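Local coordinates for PtLCIB4 H88A mutant (Phaeodactylum tricornutum, PDB 5B5Z), which belongs to a group of zinc-dependent beta-carbonic anhydrases and, when unmutated, probably interconverts carbon dioxide and bicarbonate, at residues D27-A32 with F256-F261; Q237-G242 with F261-S266; N51-T56 with G100-G105; A146-Q151 with Y187-L192. All coordinates share one frame; numbering follows the deposited sequence.

Contact 1 (D27-A32 with F256-F261); sequences DALTNA and FVVRRF
L29 and F256 form one antiparallel hydrogen-bonded pair: L29 N reaches F256 O at 2.9 Å in an almost straight bond (177°), and F256 N returns one of 2.8 Å to L29 O. F256 O also takes a weaker approach from the CA-H of A28. Two residues along, a water bridges the segments, accepting from V258 N and donating to D27 O. A28 CB rests on V257 CG2 at 4.1 Å. D27 turns its CG between its own backbone N and carbonyl carbon (chi1 54°), which carries the carboxylate across V257 CG1, 3.7 Å from OD1, the two side chains meeting at about a right angle. D27 OD2 receives two waters, each at 2.6 Å, and both also donate to V258 O; one of them accepts from R259 NH1. Short strand 29-30 is thereby joined to the long strand 255-264, just ahead of helix 31-43, for which T30 is the N-cap; L34 and M37 of that helix pack on V258 and L29, respectively. With D27 OD2 and R259 NH1 5.0 Å apart, their attraction is solvent-separated and probably mild, and direct attachment rests on two backbone bonds and apolar packing.

Contact 2 (Q237-G242 with F261-S266); sequences QIAVVG and FCIRDS
V241 and F261 lie side by side and point the same way, on the sheet face they share with A239 and I263. V241 CG2, set beside its own backbone N, comes within 3.6 Å of F261 CD1. V240 O meets the F261 ring at its edge and in its plane, 3.5 Å from CD1, and the same oxygen accepts C262 N in its carbonyl plane. At the other end the Q237 chain runs extended beyond CG and crosses I263 at a slant, bringing OE1 within 3.5 Å of I263 CG2, while Q237 CB presses on R264 O at 3.3 Å. Y47 OH holds the amide through OE1. An alanine in place of Q237 is likely to leave I263 CG2 without its amide cover and the Y47 hydroxyl without this mate. The opposite face carries I238, V240, C262 and R264; V240 CB faces C262 SG at 4.3 Å, and the R264 chain bends at chi3 (52°) before its NH2 enters a salt bridge with D226. Four backbone bonds tie I238 to R264 and V240 to C262 in this hairpin, whose strand segments run at 161° to each other, nearly antiparallel. Strand 107-117 continues the sheet beyond 238-247 and strand 270-273 beyond 255-264; V38 and L42 of helix 31-43 lie on the side of the sheet that carries A239, V241, F261 and I263, and D226 comes from helix 205-228.

Contact 3 (N51-T56 with G100-G105); sequences NTLLAT and GAIPDG
L53 of strand 52-57 and the main chain of N51 just before it pack against A101, I102 and P103 in the loop that leads from helix 91-99 to strand 107-117, a contact made by apolar side chains, partly against backbone. The L53 side chain stands out toward this loop with CG anti to its backbone N (chi1 176°), and its CD2 branch does most of the touching: it lies 3.8 Å from I102 N, 3.9 Å from I102 CG1 and 4.0 Å from A101 CB. L53 CB meets P103 CD at 4.1 Å. The rest of the proline ring rests on backbone, P103 CG being 3.8 Å from N51 C and P103 CB 3.9 Å from N51 CA. The loop ends a beta-alpha-beta crossover that runs from strand 79-80 through helix 91-99 to strand 107-117, with strand 52-57 between the two strands in the sheet; F79 touches both L53 and A101. A glycine in place of P103 would probably strip the N51 backbone and L53 CB of their apolar cover and let the loop flex. R130 and R132 of the second subunit bond to T52 O and I102 O respectively, and that R130 also packs on P103.

Contact 4 (A146-Q151 with Y187-L192); sequences AQAVTQ and YVRDML
V149 points both methyls at the facing helix: CG1, beside its own backbone N (chi1 -60°), comes within 3.5 Å of R189 O, and CG2 lies 4.1 Å from L192 O. Next to it A148 CB meets the aliphatic part of R189, 3.7 Å from R189 CD; beyond that carbon the arginine turns off, the chain being bent at chi3, and only its aliphatic part touches A148. One turn before V149, A146 N is approached by L192 CD2 at 4.0 Å. The motif is a helix pair, the segments of helices 140-154 and 183-192 crossing at -48° with their axes 9.2 Å apart at closest. Behind the interface A146 O is gripped twice, by T150 N and by T150 OG1 at 2.9 Å, the two donors arriving from opposite faces of its carbonyl plane. In the other helix, L192 N bonds to V188 O and weakly to R189 O. A145 extends the helix contact toward V188, R189 and L192, while L199 of helix 196-201 and L209 of helix 205-228 touch both A146 and L192, closing a small apolar core. The zinc ion lies about 11 Å from the L192 side chain; one of its ligands, C139, directly precedes helix 140-154. Farther out, Y187 and M191 pack on A183 and P180 of the second subunit, respectively.

How the contacts relate
Contact 1 opens near the N terminus and closes only at strand 255-264, making the widest loop; contacts 3 and 4 are nested inside it. Contact 3 closes first, bringing the loop before strand 107-117 back to strand 52-57. Contact 4 follows in series, pairing two helices on the opposite side of the chain's centre; both contact regions touch the second subunit. Contact 2 opens at strand 238-247 before contact 1 closes and ends after it, so the two cross. They share F261, and G242 probably hydrogen-bonds R259 and R260 at the classic bulge where strand 255-264 turns. Contacts 1, 2 and 3 all reach the same sheet.

Contact 1 (D27-A32 with F256-F261)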
loop_
_atom_site.group_PDB
_atom_site.type_symbol
_atom_site.label_atom_id
_atom_site.label_comp_id
_atom_site.label_asym_id
_atom_site.label_seq_id
_atom_site.Cartn_x
_atom_site.Cartn_y
_atom_site.Cartn_z
ATOM N N ASP A 27 -23.108 15.071 -4.673
ATOM C CA ASP A 27 -23.417 13.666 -4.915
ATOM C C ASP A 27 -22.609 12.727 -4.026
ATOM O O ASP A 27 -22.669 11.521 -4.219
ATOM C CB ASP A 27 -23.193 13.316 -6.396
ATOM C CG ASP A 27 -21.799 13.685 -6.904
ATOM O OD1 ASP A 27 -21.141 14.581 -6.331
ATOM O OD2 ASP A 27 -21.376 13.113 -7.935
ATOM N N ALA A 28 -21.874 13.270 -3.058
ATOM C CA ALA A 28 -21.049 12.424 -2.180
ATOM C C ALA A 28 -21.874 11.370 -1.439
ATOM O O ALA A 28 -22.983 11.646 -0.987
ATOM C CB ALA A 28 -20.293 13.274 -1.190
ATOM N N LEU A 29 -21.323 10.156 -1.332
ATOM C CA LEU A 29 -21.942 9.066 -0.582
ATOM C C LEU A 29 -21.156 8.769 0.694
ATOM O O LEU A 29 -19.945 8.911 0.703
ATOM C CB LEU A 29 -21.998 7.793 -1.430
ATOM C CG LEU A 29 -22.741 7.870 -2.762
ATOM C CD1 LEU A 29 -22.609 6.557 -3.533
ATOM C CD2 LEU A 29 -24.203 8.215 -2.518
ATOM N N THR A 30 -21.819 8.331 1.761
ATOM C CA THR A 30 -21.065 7.797 2.892
ATOM C C THR A 30 -20.386 6.492 2.470
ATOM O O THR A 30 -20.825 5.840 1.523
ATOM C CB THR A 30 -21.946 7.502 4.105
ATOM O OG1 THR A 30 -22.860 6.452 3.768
ATOM C CG2 THR A 30 -22.731 8.740 4.528
ATOM N N ASN A 31 -19.331 6.104 3.177
ATOM C CA ASN A 31 -18.693 4.828 2.880
ATOM C C ASN A 31 -19.704 3.687 2.840
ATOM O O ASN A 31 -19.678 2.858 1.932
ATOM C CB ASN A 31 -17.616 4.517 3.904
ATOM C CG ASN A 31 -16.298 5.181 3.584
ATOM O OD1 ASN A 31 -16.256 6.194 2.879
ATOM N ND2 ASN A 31 -15.204 4.599 4.078
ATOM N N ALA A 32 -20.619 3.676 3.801
ATOM C CA ALA A 32 -21.611 2.613 3.867
ATOM C C ALA A 32 -22.526 2.627 2.642
ATOM O O ALA A 32 -22.803 1.582 2.046
ATOM C CB ALA A 32 -22.428 2.730 5.160
ATOM N N PHE A 256 -17.362 9.479 -0.157
ATOM C CA PHE A 256 -16.724 9.221 -1.433
ATOM C C PHE A 256 -17.561 9.828 -2.543
ATOM O O PHE A 256 -18.785 9.691 -2.556
ATOM C CB PHE A 256 -16.544 7.702 -1.642
ATOM C CG PHE A 256 -15.580 7.336 -2.758
ATOM C CD1 PHE A 256 -16.026 7.167 -4.073
ATOM C CD2 PHE A 256 -14.223 7.143 -2.482
ATOM C CE1 PHE A 256 -15.136 6.822 -5.097
ATOM C CE2 PHE A 256 -13.332 6.783 -3.497
ATOM C CZ PHE A 256 -13.786 6.631 -4.804
ATOM N N VAL A 257 -16.888 10.514 -3.459
ATOM C CA VAL A 257 -17.514 11.072 -4.643
ATOM C C VAL A 257 -17.219 10.185 -5.835
ATOM O O VAL A 257 -16.096 10.169 -6.316
ATOM C CB VAL A 257 -16.977 12.488 -4.932
ATOM C CG1 VAL A 257 -17.774 13.163 -6.079
ATOM C CG2 VAL A 257 -16.975 13.322 -3.662
ATOM N N VAL A 258 -18.216 9.456 -6.321
ATOM C CA VAL A 258 -18.017 8.575 -7.471
ATOM C C VAL A 258 -17.949 9.340 -8.783
ATOM O O VAL A 258 -18.895 10.035 -9.157
ATOM C CB VAL A 258 -19.140 7.531 -7.593
ATOM C CG1 VAL A 258 -18.868 6.613 -8.761
ATOM C CG2 VAL A 258 -19.236 6.730 -6.331
ATOM N N ARG A 259 -16.835 9.195 -9.487
ATOM C CA ARG A 259 -16.660 9.830 -10.782
ATOM C C ARG A 259 -16.692 8.807 -11.929
ATOM O O ARG A 259 -17.048 9.134 -13.063
ATOM C CB ARG A 259 -15.341 10.600 -10.790
ATOM C CG ARG A 259 -15.337 11.851 -9.951
ATOM C CD ARG A 259 -16.122 12.958 -10.645
ATOM N NE ARG A 259 -15.428 14.238 -10.535
ATOM C CZ ARG A 259 -15.794 15.202 -9.699
ATOM N NH1 ARG A 259 -16.838 15.026 -8.908
ATOM N NH2 ARG A 259 -15.109 16.327 -9.650
ATOM N N ARG A 260 -16.323 7.562 -11.619
ATOM C CA ARG A 260 -16.292 6.460 -12.576
ATOM C C ARG A 260 -16.831 5.204 -11.901
ATOM O O ARG A 260 -16.442 4.879 -10.773
ATOM C CB ARG A 260 -14.870 6.190 -13.088
ATOM N N PHE A 261 -17.750 4.516 -12.566
ATOM C CA PHE A 261 -18.224 3.220 -12.086
ATOM C C PHE A 261 -18.633 2.432 -13.318
ATOM O O PHE A 261 -19.660 2.717 -13.929
ATOM C CB PHE A 261 -19.383 3.379 -11.111
ATOM C CG PHE A 261 -19.865 2.083 -10.523
ATOM C CD1 PHE A 261 -19.052 0.962 -10.505
ATOM C CD2 PHE A 261 -21.136 1.997 -9.982
ATOM C CE1 PHE A 261 -19.510 -0.226 -9.960
ATOM C CE2 PHE A 261 -21.601 0.808 -9.437
ATOM C CZ PHE A 261 -20.783 -0.297 -9.416
HETATM O O HOH W 1 -21.038 9.794 -5.633
HETATM O O HOH W 2 -21.601 10.515 -8.389
HETATM O O HOH W 3 -19.006 16.057 -7.306
HETATM O O HOH W 4 -19.254 13.000 -9.465
#

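Contact 2 (Q237-G242 with F261-S266)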
loop_
_atom_site.group_PDB
_atom_site.type_symbol
_atom_site.label_atom_id
_atom_site.label_comp_id
_atom_site.label_asym_id
_atom_site.label_seq_id
_atom_site.Cartn_x
_atom_site.Cartn_y
_atom_site.Cartn_z
ATOM N N GLN A 237 -13.517 -10.067 -16.013
ATOM C CA GLN A 237 -13.747 -8.645 -16.193
ATOM C C GLN A 237 -12.964 -7.847 -15.178
ATOM O O GLN A 237 -12.437 -8.405 -14.218
ATOM C CB GLN A 237 -15.228 -8.314 -16.051
ATOM C CG GLN A 237 -16.117 -8.976 -17.073
ATOM C CD GLN A 237 -17.579 -8.760 -16.765
ATOM O OE1 GLN A 237 -17.962 -8.591 -15.603
ATOM N NE2 GLN A 237 -18.408 -8.756 -17.803
ATOM N N ILE A 238 -12.918 -6.537 -15.399
ATOM C CA ILE A 238 -12.455 -5.595 -14.394
ATOM C C ILE A 238 -13.538 -4.559 -14.148
ATOM O O ILE A 238 -13.932 -3.831 -15.061
ATOM C CB ILE A 238 -11.174 -4.848 -14.818
ATOM C CG1 ILE A 238 -10.155 -5.816 -15.409
ATOM C CG2 ILE A 238 -10.611 -4.071 -13.625
ATOM C CD1 ILE A 238 -9.133 -5.144 -16.287
ATOM N N ALA A 239 -14.036 -4.513 -12.924
ATOM C CA ALA A 239 -14.971 -3.489 -12.515
ATOM C C ALA A 239 -14.140 -2.402 -11.871
ATOM O O ALA A 239 -13.171 -2.692 -11.180
ATOM C CB ALA A 239 -16.009 -4.026 -11.550
ATOM N N VAL A 240 -14.527 -1.156 -12.105
ATOM C CA VAL A 240 -13.729 -0.019 -11.682
ATOM C C VAL A 240 -14.607 0.977 -10.952
ATOM O O VAL A 240 -15.669 1.355 -11.465
ATOM C CB VAL A 240 -13.090 0.684 -12.899
ATOM C CG1 VAL A 240 -12.360 1.933 -12.472
ATOM C CG2 VAL A 240 -12.168 -0.280 -13.658
ATOM N N VAL A 241 -14.191 1.393 -9.755
ATOM C CA VAL A 241 -14.804 2.531 -9.082
ATOM C C VAL A 241 -13.735 3.593 -8.844
ATOM O O VAL A 241 -12.750 3.324 -8.169
ATOM C CB VAL A 241 -15.431 2.129 -7.747
ATOM C CG1 VAL A 241 -15.984 3.345 -7.035
ATOM C CG2 VAL A 241 -16.536 1.105 -7.983
ATOM N N GLY A 242 -13.917 4.791 -9.393
ATOM C CA GLY A 242 -12.923 5.836 -9.196
ATOM C C GLY A 242 -13.569 7.107 -8.720
ATOM O O GLY A 242 -14.708 7.409 -9.059
ATOM N N PHE A 261 -17.750 4.516 -12.566
ATOM C CA PHE A 261 -18.224 3.220 -12.086
ATOM C C PHE A 261 -18.633 2.432 -13.318
ATOM O O PHE A 261 -19.660 2.717 -13.929
ATOM C CB PHE A 261 -19.383 3.379 -11.111
ATOM C CG PHE A 261 -19.865 2.083 -10.523
ATOM C CD1 PHE A 261 -19.052 0.962 -10.505
ATOM C CD2 PHE A 261 -21.136 1.997 -9.982
ATOM C CE1 PHE A 261 -19.510 -0.226 -9.960
ATOM C CE2 PHE A 261 -21.601 0.808 -9.437
ATOM C CZ PHE A 261 -20.783 -0.297 -9.416
ATOM N N CYS A 262 -17.805 1.469 -13.701
ATOM C CA CYS A 262 -18.003 0.774 -14.967
ATOM C C CYS A 262 -17.361 -0.601 -14.953
ATOM O O CYS A 262 -16.632 -0.953 -14.023
ATOM C CB CYS A 262 -17.444 1.616 -16.127
ATOM S SG CYS A 262 -15.632 1.784 -16.145
ATOM N N ILE A 263 -17.644 -1.376 -15.996
ATOM C CA ILE A 263 -17.085 -2.704 -16.150
ATOM C C ILE A 263 -16.437 -2.829 -17.522
ATOM O O ILE A 263 -17.005 -2.403 -18.527
ATOM C CB ILE A 263 -18.156 -3.796 -15.988
ATOM C CG1 ILE A 263 -18.822 -3.708 -14.614
ATOM C CG2 ILE A 263 -17.531 -5.163 -16.165
ATOM C CD1 ILE A 263 -19.961 -4.711 -14.436
ATOM N N ARG A 264 -15.234 -3.388 -17.548
ATOM C CA ARG A 264 -14.511 -3.647 -18.786
ATOM C C ARG A 264 -14.336 -5.149 -18.975
ATOM O O ARG A 264 -14.252 -5.886 -17.998
ATOM C CB ARG A 264 -13.148 -2.953 -18.768
ATOM C CG ARG A 264 -13.220 -1.435 -18.676
ATOM C CD ARG A 264 -11.859 -0.849 -18.287
ATOM N NE ARG A 264 -10.791 -1.341 -19.153
ATOM C CZ ARG A 264 -10.043 -0.574 -19.944
ATOM N NH1 ARG A 264 -10.222 0.739 -19.971
ATOM N NH2 ARG A 264 -9.099 -1.122 -20.696
ATOM N N ASP A 265 -14.275 -5.608 -20.225
ATOM C CA ASP A 265 -14.049 -7.032 -20.483
ATOM C C ASP A 265 -12.566 -7.327 -20.687
ATOM O O ASP A 265 -11.734 -6.423 -20.620
ATOM C CB ASP A 265 -14.868 -7.515 -21.692
ATOM C CG ASP A 265 -14.520 -6.790 -22.986
ATOM O OD1 ASP A 265 -13.502 -6.067 -23.044
ATOM O OD2 ASP A 265 -15.283 -6.948 -23.963
ATOM N N SER A 266 -12.247 -8.594 -20.944
ATOM C CA SER A 266 -10.856 -9.034 -21.048
ATOM C C SER A 266 -10.150 -8.449 -22.270
ATOM O O SER A 266 -8.927 -8.534 -22.380
ATOM C CB SER A 266 -10.781 -10.568 -21.086
ATOM O OG SER A 266 -11.393 -11.092 -22.252
#

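Contact 3 (N51-T56 with G100-G105)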
loop_
_atom_site.group_PDB
_atom_site.type_symbol
_atom_site.label_atom_id
_atom_site.label_comp_id
_atom_site.label_asym_id
_atom_site.label_seq_id
_atom_site.Cartn_x
_atom_site.Cartn_y
_atom_site.Cartn_z
ATOM N N ASN A 51 -15.467 -15.185 -5.943
ATOM C CA ASN A 51 -14.914 -15.087 -7.283
ATOM C C ASN A 51 -14.437 -13.681 -7.641
ATOM O O ASN A 51 -14.138 -13.405 -8.806
ATOM C CB ASN A 51 -15.948 -15.557 -8.308
ATOM C CG ASN A 51 -17.157 -14.645 -8.378
ATOM O OD1 ASN A 51 -17.446 -13.901 -7.438
ATOM N ND2 ASN A 51 -17.854 -14.684 -9.496
ATOM N N THR A 52 -14.371 -12.805 -6.642
ATOM C CA THR A 52 -13.919 -11.425 -6.877
ATOM C C THR A 52 -12.627 -11.159 -6.136
ATOM O O THR A 52 -12.490 -11.518 -4.970
ATOM C CB THR A 52 -14.963 -10.394 -6.429
ATOM O OG1 THR A 52 -16.166 -10.580 -7.180
ATOM C CG2 THR A 52 -14.468 -8.954 -6.665
ATOM N N LEU A 53 -11.669 -10.544 -6.825
ATOM C CA LEU A 53 -10.435 -10.093 -6.205
ATOM C C LEU A 53 -10.497 -8.580 -6.099
ATOM O O LEU A 53 -10.652 -7.907 -7.108
ATOM C CB LEU A 53 -9.224 -10.506 -7.024
ATOM C CG LEU A 53 -7.879 -9.998 -6.494
ATOM C CD1 LEU A 53 -7.525 -10.590 -5.137
ATOM C CD2 LEU A 53 -6.802 -10.308 -7.498
ATOM N N LEU A 54 -10.414 -8.082 -4.874
ATOM C CA LEU A 54 -10.452 -6.649 -4.605
ATOM C C LEU A 54 -9.060 -6.041 -4.768
ATOM O O LEU A 54 -8.064 -6.616 -4.313
ATOM C CB LEU A 54 -10.983 -6.406 -3.199
ATOM C CG LEU A 54 -11.050 -4.952 -2.739
ATOM C CD1 LEU A 54 -12.013 -4.154 -3.603
ATOM C CD2 LEU A 54 -11.434 -4.880 -1.264
ATOM N N ALA A 55 -8.984 -4.894 -5.444
ATOM C CA ALA A 55 -7.721 -4.148 -5.519
ATOM C C ALA A 55 -7.995 -2.686 -5.246
ATOM O O ALA A 55 -9.060 -2.191 -5.579
ATOM C CB ALA A 55 -7.055 -4.328 -6.887
ATOM N N THR A 56 -7.035 -2.001 -4.634
ATOM C CA THR A 56 -7.187 -0.559 -4.395
ATOM C C THR A 56 -5.979 0.220 -4.917
ATOM O O THR A 56 -4.858 -0.298 -4.974
ATOM C CB THR A 56 -7.367 -0.227 -2.902
ATOM O OG1 THR A 56 -6.144 -0.470 -2.197
ATOM C CG2 THR A 56 -8.500 -1.049 -2.260
ATOM N N GLY A 100 -3.132 -12.069 -12.150
ATOM C CA GLY A 100 -2.709 -13.449 -11.982
ATOM C C GLY A 100 -3.199 -14.132 -10.715
ATOM O O GLY A 100 -2.952 -15.316 -10.519
ATOM N N ALA A 101 -3.876 -13.382 -9.851
ATOM C CA ALA A 101 -4.431 -13.901 -8.610
ATOM C C ALA A 101 -5.962 -13.902 -8.599
ATOM O O ALA A 101 -6.577 -14.282 -7.605
ATOM C CB ALA A 101 -3.906 -13.095 -7.435
ATOM N N ILE A 102 -6.577 -13.442 -9.684
ATOM C CA ILE A 102 -8.031 -13.460 -9.789
ATOM C C ILE A 102 -8.505 -14.913 -9.768
ATOM O O ILE A 102 -7.929 -15.755 -10.457
ATOM C CB ILE A 102 -8.509 -12.744 -11.078
ATOM C CG1 ILE A 102 -8.082 -11.273 -11.059
ATOM C CG2 ILE A 102 -10.028 -12.845 -11.248
ATOM C CD1 ILE A 102 -8.330 -10.554 -12.386
ATOM N N PRO A 103 -9.526 -15.212 -8.953
ATOM C CA PRO A 103 -10.101 -16.566 -8.930
ATOM C C PRO A 103 -10.447 -17.047 -10.329
ATOM O O PRO A 103 -10.855 -16.240 -11.176
ATOM C CB PRO A 103 -11.357 -16.393 -8.083
ATOM C CG PRO A 103 -11.014 -15.300 -7.146
ATOM C CD PRO A 103 -10.143 -14.346 -7.934
ATOM N N ASP A 104 -10.279 -18.346 -10.566
ATOM C CA ASP A 104 -10.544 -18.918 -11.883
ATOM C C ASP A 104 -11.964 -18.575 -12.323
ATOM O O ASP A 104 -12.918 -18.772 -11.573
ATOM C CB ASP A 104 -10.341 -20.438 -11.869
ATOM C CG ASP A 104 -8.909 -20.840 -11.561
ATOM O OD1 ASP A 104 -7.971 -20.081 -11.903
ATOM O OD2 ASP A 104 -8.725 -21.925 -10.966
ATOM N N GLY A 105 -12.087 -18.022 -13.525
ATOM C CA GLY A 105 -13.370 -17.603 -14.057
ATOM C C GLY A 105 -13.999 -16.389 -13.387
ATOM O O GLY A 105 -15.143 -16.046 -13.687
#

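Contact 4 (A146-Q151 with Y187-L192)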
loop_
_atom_site.group_PDB
_atom_site.type_symbol
_atom_site.label_atom_id
_atom_site.label_comp_id
_atom_site.label_asym_id
_atom_site.label_seq_id
_atom_site.Cartn_x
_atom_site.Cartn_y
_atom_site.Cartn_z
ATOM N N ALA A 146 1.356 20.286 -5.224
ATOM C CA ALA A 146 0.633 21.451 -5.741
ATOM C C ALA A 146 1.428 22.736 -5.513
ATOM O O ALA A 146 1.545 23.580 -6.415
ATOM C CB ALA A 146 -0.735 21.558 -5.087
ATOM N N GLN A 147 1.956 22.888 -4.303
ATOM C CA GLN A 147 2.774 24.054 -3.970
ATOM C C GLN A 147 3.953 24.181 -4.923
ATOM O O GLN A 147 4.197 25.250 -5.480
ATOM C CB GLN A 147 3.261 23.976 -2.518
ATOM C CG GLN A 147 2.181 24.321 -1.507
ATOM C CD GLN A 147 2.512 23.884 -0.088
ATOM O OE1 GLN A 147 3.413 23.071 0.136
ATOM N NE2 GLN A 147 1.780 24.432 0.883
ATOM N N ALA A 148 4.670 23.080 -5.133
ATOM C CA ALA A 148 5.824 23.077 -6.022
ATOM C C ALA A 148 5.482 23.428 -7.476
ATOM O O ALA A 148 6.189 24.222 -8.112
ATOM C CB ALA A 148 6.512 21.726 -5.957
ATOM N N VAL A 149 4.406 22.861 -8.019
ATOM C CA VAL A 149 4.121 23.103 -9.434
ATOM C C VAL A 149 3.476 24.475 -9.658
ATOM O O VAL A 149 3.659 25.069 -10.720
ATOM C CB VAL A 149 3.216 22.010 -10.079
ATOM C CG1 VAL A 149 3.873 20.638 -9.989
ATOM C CG2 VAL A 149 1.828 22.009 -9.476
ATOM N N THR A 150 2.741 24.990 -8.679
ATOM C CA THR A 150 2.122 26.295 -8.883
ATOM C C THR A 150 3.139 27.400 -8.660
ATOM O O THR A 150 3.072 28.441 -9.312
ATOM C CB THR A 150 0.891 26.542 -7.977
ATOM O OG1 THR A 150 1.255 26.482 -6.590
ATOM C CG2 THR A 150 -0.191 25.510 -8.269
ATOM N N GLN A 151 4.083 27.185 -7.753
ATOM C CA GLN A 151 5.137 28.182 -7.568
ATOM C C GLN A 151 6.011 28.274 -8.815
ATOM O O GLN A 151 6.369 29.374 -9.258
ATOM C CB GLN A 151 5.973 27.857 -6.337
ATOM C CG GLN A 151 5.253 28.190 -5.053
ATOM C CD GLN A 151 6.052 27.838 -3.824
ATOM O OE1 GLN A 151 7.184 27.365 -3.922
ATOM N NE2 GLN A 151 5.466 28.066 -2.652
ATOM N N TYR A 187 7.167 11.805 -9.107
ATOM C CA TYR A 187 6.130 11.409 -10.055
ATOM C C TYR A 187 4.828 12.176 -9.793
ATOM O O TYR A 187 4.121 12.546 -10.730
ATOM C CB TYR A 187 5.878 9.897 -9.985
ATOM C CG TYR A 187 6.973 9.028 -10.584
ATOM C CD1 TYR A 187 7.584 9.366 -11.789
ATOM C CD2 TYR A 187 7.398 7.868 -9.937
ATOM C CE1 TYR A 187 8.583 8.567 -12.335
ATOM C CE2 TYR A 187 8.400 7.069 -10.470
ATOM C CZ TYR A 187 8.984 7.422 -11.667
ATOM O OH TYR A 187 9.975 6.630 -12.197
ATOM N N VAL A 188 4.493 12.403 -8.525
ATOM C CA VAL A 188 3.274 13.155 -8.212
ATOM C C VAL A 188 3.382 14.583 -8.751
ATOM O O VAL A 188 2.435 15.107 -9.352
ATOM C CB VAL A 188 2.991 13.183 -6.689
ATOM C CG1 VAL A 188 1.808 14.101 -6.363
ATOM C CG2 VAL A 188 2.773 11.760 -6.167
ATOM N N ARG A 189 4.543 15.206 -8.558
ATOM C CA ARG A 189 4.769 16.543 -9.102
ATOM C C ARG A 189 4.644 16.508 -10.623
ATOM O O ARG A 189 4.033 17.401 -11.216
ATOM C CB ARG A 189 6.146 17.100 -8.703
ATOM C CG ARG A 189 6.230 17.615 -7.280
ATOM C CD ARG A 189 7.559 18.368 -7.035
ATOM N NE ARG A 189 8.726 17.527 -7.297
ATOM C CZ ARG A 189 9.345 16.784 -6.379
ATOM N NH1 ARG A 189 8.908 16.762 -5.131
ATOM N NH2 ARG A 189 10.396 16.048 -6.716
ATOM N N ASP A 190 5.208 15.474 -11.240
ATOM C CA ASP A 190 5.153 15.333 -12.704
ATOM C C ASP A 190 3.722 15.262 -13.211
ATOM O O ASP A 190 3.353 15.962 -14.152
ATOM C CB ASP A 190 5.892 14.085 -13.175
ATOM C CG ASP A 190 7.402 14.210 -13.069
ATOM O OD1 ASP A 190 7.915 15.350 -12.984
ATOM O OD2 ASP A 190 8.074 13.154 -13.091
ATOM N N MET A 191 2.910 14.414 -12.589
ATOM C CA MET A 191 1.556 14.240 -13.084
ATOM C C MET A 191 0.624 15.416 -12.750
ATOM O O MET A 191 -0.410 15.599 -13.404
ATOM C CB MET A 191 1.001 12.907 -12.579
ATOM C CG MET A 191 1.623 11.758 -13.372
ATOM S SD MET A 191 1.043 10.109 -12.974
ATOM C CE MET A 191 2.195 9.622 -11.683
ATOM N N LEU A 192 1.014 16.244 -11.783
ATOM C CA LEU A 192 0.225 17.413 -11.403
ATOM C C LEU A 192 0.628 18.659 -12.188
ATOM O O LEU A 192 -0.105 19.650 -12.217
ATOM C CB LEU A 192 0.376 17.672 -9.905
ATOM C CG LEU A 192 -0.842 18.112 -9.103
ATOM C CD1 LEU A 192 -2.123 17.454 -9.620
ATOM C CD2 LEU A 192 -0.611 17.735 -7.641
#